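Local coordinates for putative surface anchored protein (Clostridium perfringens B, PDB 4NI6) that probably serves as one immunoglobulin-like repeat in the shaft of a cell-surface adhesin, stabilized by an autocatalytically formed internal Thr-Gln ester cross-link, at residues D29-I37 with Q82-L92; V99-L110 with T121-D132. All blocks are in the same frame, centred on the assembly; numbering follows the deposited sequence.

Contact 1: residues D29-I37 with Q82-L92; sequences DGVDVKDTI and QWELDFGNQKL
Asn89 grips the start of the opposite strand with one amide nitrogen. Its ND2 donates to Asp29 O at 3.1 Å and to Asp32 OD1 at 3.3 Å. Asp32 OD1 is approached nearly end-on, and the carboxylate and amide planes stand 73° apart. With chi1 at -178°, CG of Asn89 lies opposite the backbone N, and the amide extends across to Asp29 and Asp32.

The two strands, 31-37 and 82-90, run antiparallel as neighbours in one sheet of the Ig-like domain. A beta bulge interrupts their pairing: Lys34 pairs with Asp86 but Asp32 with Asn89, so one extra residue fits on the 82-90 side. Phe87 N donates to Val33 O at 2.9 Å, while Val33 N donates to Gly88 O at 3.1 Å. Val33 O also lies at the in-plane edge of the Phe87 ring. Val33 CG1 packs on Phe87 CD2 at 3.8 Å, the side chains slanting past each other.

On the same face, Ile37 CG2 approaches Trp83 CE3 obliquely. Trp83 also stacks on Tyr39 and donates through NE1 to Thr74 O.

The second shell fixes the bulge. Asp86 OD1 accepts from Gly88 N at 2.9 Å, forming an Asx turn, and the N-H comes from 45° out of the carboxylate plane. Gln90 NE2 reaches back to Phe87 O. Lys34 runs beside Asp86, pointing the same way, but NZ stays 4.1 Å from Asp86 OD2, beyond a salt bridge.

Asp32, Lys34 and Thr36 share a face with Glu84, Asp86 and Asn89. Val31, Val33 and Ile37 line the other, which is mainly apolar but has the buried acid Asp35 set in it. Asp35 lies by Glu102, Thr5 and Gln135, consistent with the Thr-Gln ester site.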
# COMPACT_ATOMS: atom_id res chain seq x y z
N ASP A 29 -22.17 0.50 -1.30
CA ASP A 29 -21.77 1.86 -1.69
C ASP A 29 -20.29 2.02 -2.07
O ASP A 29 -19.77 3.15 -2.10
CB ASP A 29 -22.07 2.81 -0.52
CG ASP A 29 -21.45 2.31 0.81
OD1 ASP A 29 -21.01 1.06 0.84
OD2 ASP A 29 -21.47 3.15 1.86
N GLY A 30 -19.61 0.91 -2.31
CA GLY A 30 -18.15 0.91 -2.43
C GLY A 30 -17.50 0.70 -1.08
O GLY A 30 -18.16 0.64 -0.05
N VAL A 31 -16.17 0.77 -1.10
CA VAL A 31 -15.32 0.46 0.07
C VAL A 31 -14.26 1.56 0.13
O VAL A 31 -13.58 1.81 -0.87
CB VAL A 31 -14.65 -0.92 -0.12
CG1 VAL A 31 -13.78 -1.26 1.08
CG2 VAL A 31 -15.71 -2.01 -0.35
N ASP A 32 -14.19 2.28 1.25
CA ASP A 32 -13.08 3.22 1.48
C ASP A 32 -11.80 2.48 1.82
O ASP A 32 -11.78 1.70 2.76
CB ASP A 32 -13.44 4.21 2.58
CG ASP A 32 -14.72 4.97 2.31
OD1 ASP A 32 -15.14 5.06 1.13
OD2 ASP A 32 -15.33 5.44 3.28
N VAL A 33 -10.77 2.66 1.01
CA VAL A 33 -9.56 1.86 1.19
C VAL A 33 -8.40 2.79 1.50
O VAL A 33 -8.13 3.72 0.75
CB VAL A 33 -9.21 1.06 -0.08
CG1 VAL A 33 -7.94 0.22 0.12
CG2 VAL A 33 -10.37 0.15 -0.46
N LYS A 34 -7.81 2.59 2.67
CA LYS A 34 -6.66 3.37 3.11
C LYS A 34 -5.53 2.41 3.44
O LYS A 34 -5.73 1.19 3.56
CB LYS A 34 -7.01 4.17 4.38
CG LYS A 34 -8.05 5.26 4.18
CD LYS A 34 -8.34 5.96 5.50
CE LYS A 34 -9.74 6.56 5.50
NZ LYS A 34 -9.82 7.77 6.36
N ASP A 35 -4.30 2.90 3.44
CA ASP A 35 -3.16 2.05 3.77
C ASP A 35 -2.20 2.82 4.67
O ASP A 35 -1.99 4.03 4.48
CB ASP A 35 -2.41 1.69 2.48
CG ASP A 35 -1.47 0.50 2.65
OD1 ASP A 35 -1.97 -0.56 3.11
OD2 ASP A 35 -0.27 0.58 2.28
N THR A 36 -1.78 2.15 5.73
CA THR A 36 -0.74 2.69 6.63
C THR A 36 0.60 2.05 6.30
O THR A 36 0.70 0.83 6.14
CB THR A 36 -1.12 2.40 8.08
OG1 THR A 36 -2.38 3.03 8.33
CG2 THR A 36 -0.14 2.96 9.04
N ILE A 37 1.64 2.89 6.17
CA ILE A 37 2.99 2.46 5.76
C ILE A 37 4.00 2.77 6.87
O ILE A 37 4.17 3.95 7.24
CB ILE A 37 3.43 3.18 4.46
CG1 ILE A 37 2.41 3.03 3.30
CG2 ILE A 37 4.81 2.67 4.02
CD1 ILE A 37 1.34 4.10 3.26
N GLN A 82 5.84 6.64 10.09
CA GLN A 82 4.61 6.15 9.48
C GLN A 82 4.09 7.16 8.46
O GLN A 82 4.07 8.36 8.72
CB GLN A 82 3.58 5.91 10.57
CG GLN A 82 2.40 5.11 10.10
CD GLN A 82 1.45 4.84 11.24
OE1 GLN A 82 0.60 5.67 11.57
NE2 GLN A 82 1.66 3.73 11.92
N TRP A 83 3.57 6.63 7.35
CA TRP A 83 2.81 7.42 6.40
C TRP A 83 1.44 6.81 6.23
O TRP A 83 1.23 5.65 6.58
CB TRP A 83 3.49 7.45 5.03
CG TRP A 83 4.84 8.10 5.01
CD1 TRP A 83 5.22 9.31 5.58
CD2 TRP A 83 5.97 7.66 4.22
NE1 TRP A 83 6.54 9.55 5.29
CE2 TRP A 83 7.03 8.63 4.43
CE3 TRP A 83 6.24 6.54 3.47
CZ2 TRP A 83 8.29 8.48 3.86
CZ3 TRP A 83 7.46 6.44 2.83
CH2 TRP A 83 8.50 7.36 3.08
N GLU A 84 0.53 7.56 5.63
CA GLU A 84 -0.79 7.08 5.22
C GLU A 84 -1.01 7.40 3.76
O GLU A 84 -0.56 8.45 3.28
CB GLU A 84 -1.87 7.72 6.08
CG GLU A 84 -1.74 7.29 7.52
CD GLU A 84 -2.85 7.83 8.37
OE1 GLU A 84 -3.96 8.03 7.84
OE2 GLU A 84 -2.61 8.07 9.57
N LEU A 85 -1.82 6.57 3.10
CA LEU A 85 -2.18 6.77 1.69
C LEU A 85 -3.65 6.37 1.52
O LEU A 85 -4.01 5.22 1.79
CB LEU A 85 -1.30 5.92 0.77
CG LEU A 85 -1.55 6.18 -0.72
CD1 LEU A 85 -0.26 6.18 -1.51
CD2 LEU A 85 -2.47 5.12 -1.25
N ASP A 86 -4.49 7.31 1.12
CA ASP A 86 -5.94 7.11 1.09
C ASP A 86 -6.37 6.98 -0.37
O ASP A 86 -6.24 7.94 -1.15
CB ASP A 86 -6.61 8.35 1.73
CG ASP A 86 -8.09 8.20 1.96
OD1 ASP A 86 -8.68 7.21 1.49
OD2 ASP A 86 -8.66 9.08 2.66
N PHE A 87 -6.89 5.81 -0.75
CA PHE A 87 -7.38 5.60 -2.10
C PHE A 87 -8.80 6.16 -2.28
O PHE A 87 -9.33 6.14 -3.39
CB PHE A 87 -7.43 4.10 -2.46
CG PHE A 87 -6.06 3.47 -2.60
CD1 PHE A 87 -5.38 3.52 -3.81
CD2 PHE A 87 -5.55 2.68 -1.58
CE1 PHE A 87 -4.11 2.96 -3.93
CE2 PHE A 87 -4.30 2.09 -1.72
CZ PHE A 87 -3.59 2.22 -2.90
N GLY A 88 -9.44 6.55 -1.19
CA GLY A 88 -10.84 6.96 -1.22
C GLY A 88 -11.78 5.81 -1.47
O GLY A 88 -11.44 4.64 -1.32
N ASN A 89 -12.99 6.17 -1.88
CA ASN A 89 -14.04 5.19 -2.15
C ASN A 89 -13.76 4.39 -3.41
O ASN A 89 -13.45 4.97 -4.46
CB ASN A 89 -15.40 5.90 -2.29
CG ASN A 89 -16.55 4.94 -2.51
OD1 ASN A 89 -16.83 4.54 -3.65
ND2 ASN A 89 -17.08 4.42 -1.42
N GLN A 90 -13.79 3.06 -3.29
CA GLN A 90 -13.52 2.18 -4.41
C GLN A 90 -14.71 1.27 -4.61
O GLN A 90 -15.23 0.68 -3.66
CB GLN A 90 -12.26 1.36 -4.12
CG GLN A 90 -11.00 2.23 -3.99
CD GLN A 90 -10.60 2.82 -5.33
OE1 GLN A 90 -10.71 2.16 -6.35
NE2 GLN A 90 -10.06 4.03 -5.32
N LYS A 91 -15.12 1.13 -5.85
CA LYS A 91 -16.29 0.31 -6.11
C LYS A 91 -15.87 -1.13 -6.46
O LYS A 91 -15.57 -1.44 -7.61
CB LYS A 91 -17.23 0.94 -7.17
CG LYS A 91 -17.86 2.29 -6.78
CD LYS A 91 -19.11 2.17 -5.90
CE LYS A 91 -19.59 3.55 -5.45
NZ LYS A 91 -20.37 4.26 -6.52
N LEU A 92 -15.57 -1.90 -5.40
CA LEU A 92 -15.01 -3.25 -5.49
C LEU A 92 -16.05 -4.36 -5.71
O LEU A 92 -17.25 -4.16 -5.50
CB LEU A 92 -14.19 -3.56 -4.23
CG LEU A 92 -13.09 -2.53 -3.94
CD1 LEU A 92 -12.25 -2.93 -2.74
CD2 LEU A 92 -12.17 -2.37 -5.15

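Contact 2: residues V99-L110 with T121-D132; sequences VVFENAESVENL and TKQVVKHEDKND
Phe101 lies crosswise against Glu128 in the Ig-like fold, where the antiparallel strands of 99-110 and 121-132 pair. Glu128 CB sits over the ring in a CH-pi contact, 3.8 Å from the Phe101 centroid and 16° off the ring normal. The Glu128 CA covers the same ring nearer its rim.

Further along, Asn103 and Lys126 lie side by side and point the same way. Lys126 chi1 is 70°, which sets CG between the backbone N and carbonyl carbon, and a bend at chi3 helps bring NZ to Asn103 OD1. That hydrogen bond is weak, at 3.1 Å.

Glu105 crosses Lys122 obliquely. In one conformer of Lys122 its aliphatic part does the touching, with CD against Glu105 OE2, whereas NZ is too far for a salt bridge. The same CD rests near Ser106 O, a buried carbonyl with no hydrogen-bond partner in the model.

Ser106 comes just before the corner at Val107 and Glu108. Its OG donates to Glu108 O at 2.7 Å and accepts from Gln123 N at 2.9 Å, so one hydroxyl ties the corner to the partner strand. Beyond the corner, Leu110 N donates to Thr121 O.

At the far end, Asp129 to Asp132 form a type I turn, over which Val99 packs. His127 touches Thr5 and Gln135, consistent with a place beside the Thr-Gln ester cross-link. The turn brings the Asp132 carboxylate to the edge of the His127 ring: His127 NE2 donates in its ring plane to Asp132 OD2 at 2.6 Å, using that oxygen's anti lone pair.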
# COMPACT_ATOMS: atom_id res chain seq x y z
N VAL A 99 -5.26 -6.50 -2.99
CA VAL A 99 -4.05 -6.26 -2.19
C VAL A 99 -3.42 -4.92 -2.54
O VAL A 99 -3.43 -4.51 -3.68
CB VAL A 99 -3.07 -7.45 -2.34
CG1 VAL A 99 -2.55 -7.58 -3.77
CG2 VAL A 99 -1.90 -7.38 -1.35
N VAL A 100 -2.89 -4.29 -1.50
CA VAL A 100 -2.18 -3.01 -1.68
C VAL A 100 -0.68 -3.20 -1.81
O VAL A 100 -0.09 -3.95 -1.02
CB VAL A 100 -2.45 -2.05 -0.52
CG1 VAL A 100 -1.69 -0.74 -0.69
CG2 VAL A 100 -3.94 -1.77 -0.37
N PHE A 101 -0.14 -2.63 -2.88
CA PHE A 101 1.30 -2.53 -3.11
C PHE A 101 1.74 -1.09 -2.79
O PHE A 101 1.01 -0.13 -3.06
CB PHE A 101 1.58 -2.78 -4.56
CG PHE A 101 1.54 -4.22 -4.99
CD1 PHE A 101 1.17 -5.25 -4.14
CD2 PHE A 101 1.88 -4.54 -6.31
CE1 PHE A 101 1.13 -6.57 -4.57
CE2 PHE A 101 1.86 -5.86 -6.75
CZ PHE A 101 1.47 -6.87 -5.89
N GLU A 102 2.99 -0.92 -2.29
CA GLU A 102 3.56 0.42 -2.04
C GLU A 102 5.01 0.47 -2.52
O GLU A 102 5.73 -0.52 -2.40
CB GLU A 102 3.57 0.71 -0.55
CG GLU A 102 2.21 0.88 0.09
CD GLU A 102 1.46 2.17 -0.25
OE1 GLU A 102 0.30 2.32 0.23
OE2 GLU A 102 1.92 2.97 -1.08
N ASN A 103 5.35 1.58 -3.15
CA ASN A 103 6.70 1.82 -3.66
C ASN A 103 7.08 3.24 -3.29
O ASN A 103 6.45 4.21 -3.71
CB ASN A 103 6.66 1.67 -5.15
CG ASN A 103 8.02 1.75 -5.78
OD1 ASN A 103 8.63 0.73 -6.10
ND2 ASN A 103 8.53 2.96 -5.93
N ALA A 104 8.19 3.37 -2.55
CA ALA A 104 8.72 4.69 -2.16
C ALA A 104 10.05 4.91 -2.88
O ALA A 104 10.96 4.10 -2.75
CB ALA A 104 8.97 4.75 -0.67
N GLU A 105 10.12 5.97 -3.66
CA GLU A 105 11.33 6.30 -4.39
C GLU A 105 11.80 7.70 -3.97
O GLU A 105 11.05 8.67 -4.08
CB GLU A 105 11.04 6.32 -5.89
CG GLU A 105 12.24 6.73 -6.75
CD GLU A 105 11.82 7.10 -8.15
OE1 GLU A 105 10.88 7.92 -8.33
OE2 GLU A 105 12.41 6.55 -9.09
N SER A 106 13.06 7.84 -3.57
CA SER A 106 13.50 9.17 -3.13
C SER A 106 13.47 10.16 -4.30
O SER A 106 13.70 9.78 -5.45
CB SER A 106 14.88 9.12 -2.48
OG SER A 106 15.90 8.71 -3.40
N VAL A 107 13.22 11.44 -3.98
CA VAL A 107 13.24 12.49 -4.97
C VAL A 107 14.67 12.80 -5.43
O VAL A 107 14.93 13.00 -6.62
CB VAL A 107 12.57 13.77 -4.43
CG1 VAL A 107 12.74 14.94 -5.39
CG2 VAL A 107 11.08 13.51 -4.17
N GLU A 108 15.59 12.80 -4.47
CA GLU A 108 17.01 13.06 -4.71
C GLU A 108 17.79 11.77 -4.91
O GLU A 108 17.39 10.70 -4.43
CB GLU A 108 17.60 13.84 -3.53
CG GLU A 108 16.83 15.09 -3.17
CD GLU A 108 16.98 16.18 -4.20
OE1 GLU A 108 16.16 17.13 -4.18
OE2 GLU A 108 17.95 16.13 -4.99
N ASN A 109 18.94 11.86 -5.58
CA ASN A 109 19.88 10.75 -5.58
C ASN A 109 20.47 10.59 -4.18
O ASN A 109 20.98 11.55 -3.61
CB ASN A 109 21.00 10.99 -6.62
CG ASN A 109 20.50 10.84 -8.05
OD1 ASN A 109 19.59 10.06 -8.33
ND2 ASN A 109 21.10 11.59 -8.96
N LEU A 110 20.42 9.37 -3.65
CA LEU A 110 20.88 9.09 -2.30
C LEU A 110 21.86 7.91 -2.25
O LEU A 110 22.43 7.64 -1.19
CB LEU A 110 19.70 8.81 -1.37
CG LEU A 110 18.68 9.94 -1.15
CD1 LEU A 110 17.50 9.42 -0.33
CD2 LEU A 110 19.34 11.13 -0.45
N THR A 121 21.79 7.54 -7.98
CA THR A 121 20.66 6.62 -7.92
C THR A 121 19.74 7.00 -6.79
O THR A 121 20.18 7.37 -5.72
CB THR A 121 21.13 5.15 -7.76
OG1 THR A 121 21.96 4.78 -8.87
CG2 THR A 121 19.95 4.22 -7.69
N LYS A 122 18.44 6.92 -7.05
CA LYS A 122 17.39 7.16 -6.04
C LYS A 122 17.22 5.90 -5.17
O LYS A 122 17.37 4.77 -5.65
CB LYS A 122 16.05 7.53 -6.71
CG LYS A 122 16.06 8.79 -7.60
CD LYS A 122 14.77 8.96 -8.43
CE LYS A 122 14.88 10.08 -9.46
NZ LYS A 122 13.66 10.33 -10.30
N GLN A 123 17.03 6.09 -3.86
CA GLN A 123 16.70 4.99 -2.96
C GLN A 123 15.27 4.53 -3.25
O GLN A 123 14.35 5.34 -3.22
CB GLN A 123 16.78 5.43 -1.50
CG GLN A 123 16.55 4.25 -0.56
CD GLN A 123 16.58 4.65 0.89
OE1 GLN A 123 16.26 5.77 1.25
NE2 GLN A 123 16.90 3.70 1.73
N VAL A 124 15.09 3.25 -3.56
CA VAL A 124 13.75 2.67 -3.79
C VAL A 124 13.57 1.62 -2.72
O VAL A 124 14.37 0.70 -2.60
CB VAL A 124 13.67 2.04 -5.19
CG1 VAL A 124 12.38 1.24 -5.34
CG2 VAL A 124 13.74 3.13 -6.25
N VAL A 125 12.45 1.72 -2.01
CA VAL A 125 12.08 0.73 -1.02
C VAL A 125 10.60 0.42 -1.26
O VAL A 125 9.77 1.31 -1.42
CB VAL A 125 12.29 1.27 0.41
CG1 VAL A 125 12.04 0.20 1.44
CG2 VAL A 125 13.73 1.78 0.56
N LYS A 126 10.30 -0.86 -1.37
CA LYS A 126 8.96 -1.24 -1.78
C LYS A 126 8.41 -2.41 -0.99
O LYS A 126 9.15 -3.12 -0.32
CB LYS A 126 8.98 -1.54 -3.26
CG LYS A 126 9.72 -2.80 -3.63
CD LYS A 126 9.98 -2.85 -5.13
CE LYS A 126 10.71 -1.60 -5.59
NZ LYS A 126 10.68 -1.44 -7.07
N HIS A 127 7.10 -2.57 -1.04
CA HIS A 127 6.45 -3.74 -0.46
C HIS A 127 5.28 -4.12 -1.35
O HIS A 127 4.24 -3.44 -1.37
CB HIS A 127 5.96 -3.44 0.95
CG HIS A 127 5.44 -4.65 1.69
ND1 HIS A 127 6.21 -5.68 2.05
CD2 HIS A 127 4.15 -5.01 2.02
CE1 HIS A 127 5.46 -6.65 2.60
NE2 HIS A 127 4.19 -6.24 2.56
N GLU A 128 5.57 -5.05 -2.24
CA GLU A 128 4.66 -5.45 -3.31
C GLU A 128 4.44 -6.96 -3.26
O GLU A 128 4.86 -7.69 -4.16
CB GLU A 128 5.23 -5.01 -4.67
CG GLU A 128 5.50 -3.51 -4.76
CD GLU A 128 6.10 -3.09 -6.08
OE1 GLU A 128 6.83 -3.89 -6.70
OE2 GLU A 128 5.84 -1.94 -6.50
N ASP A 129 3.75 -7.41 -2.21
CA ASP A 129 3.62 -8.83 -1.92
C ASP A 129 2.14 -9.22 -1.94
O ASP A 129 1.37 -8.90 -1.03
CB ASP A 129 4.17 -9.10 -0.52
CG ASP A 129 4.12 -10.56 -0.13
OD1 ASP A 129 3.58 -11.41 -0.88
OD2 ASP A 129 4.64 -10.87 0.96
N LYS A 130 1.76 -9.93 -2.99
CA LYS A 130 0.37 -10.32 -3.17
C LYS A 130 -0.09 -11.37 -2.17
O LYS A 130 -1.29 -11.59 -2.05
CB LYS A 130 0.13 -10.78 -4.60
CG LYS A 130 0.75 -12.13 -4.95
CD LYS A 130 0.38 -12.51 -6.37
CE LYS A 130 1.28 -13.58 -6.95
NZ LYS A 130 1.25 -13.50 -8.44
N ASN A 131 0.82 -11.91 -1.38
CA ASN A 131 0.50 -12.88 -0.33
C ASN A 131 0.46 -12.28 1.08
O ASN A 131 0.25 -13.00 2.05
CB ASN A 131 1.44 -14.10 -0.40
CG ASN A 131 1.37 -14.84 -1.72
OD1 ASN A 131 2.39 -15.12 -2.36
ND2 ASN A 131 0.17 -15.16 -2.15
N ASP A 132 0.69 -10.97 1.21
CA ASP A 132 0.71 -10.36 2.53
C ASP A 132 -0.72 -10.03 2.99
O ASP A 132 -1.33 -9.07 2.50
CB ASP A 132 1.59 -9.09 2.53
CG ASP A 132 1.64 -8.42 3.89
OD1 ASP A 132 1.02 -8.92 4.86
OD2 ASP A 132 2.39 -7.42 4.02
O HOH W 1 1.80 -6.12 -0.43
O HOH W 2 2.06 -2.79 0.40
O HOH W 3 13.44 12.92 -8.61

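How the contacts relate
From the N terminus, strand 3-9 pairs with strand 31-39, which then pairs with strand 81-90 in contact 1. That closes a loop of 44 residues carrying strands 47-57 and 63-74 of the other sheet. The chain passes on to strand 97-106, and contact 2 closes a second, shorter loop of 10 residues. The contacts are in series, neither nested nor crossed, with centres about 18 Å apart. Each belongs to its own sheet. They meet inside the domain, where Asp35 OD2 lies 2.7 Å from Glu102 OE1. Thr5 and Gln135 are close by, consistent with the Thr-Gln ester site of this family.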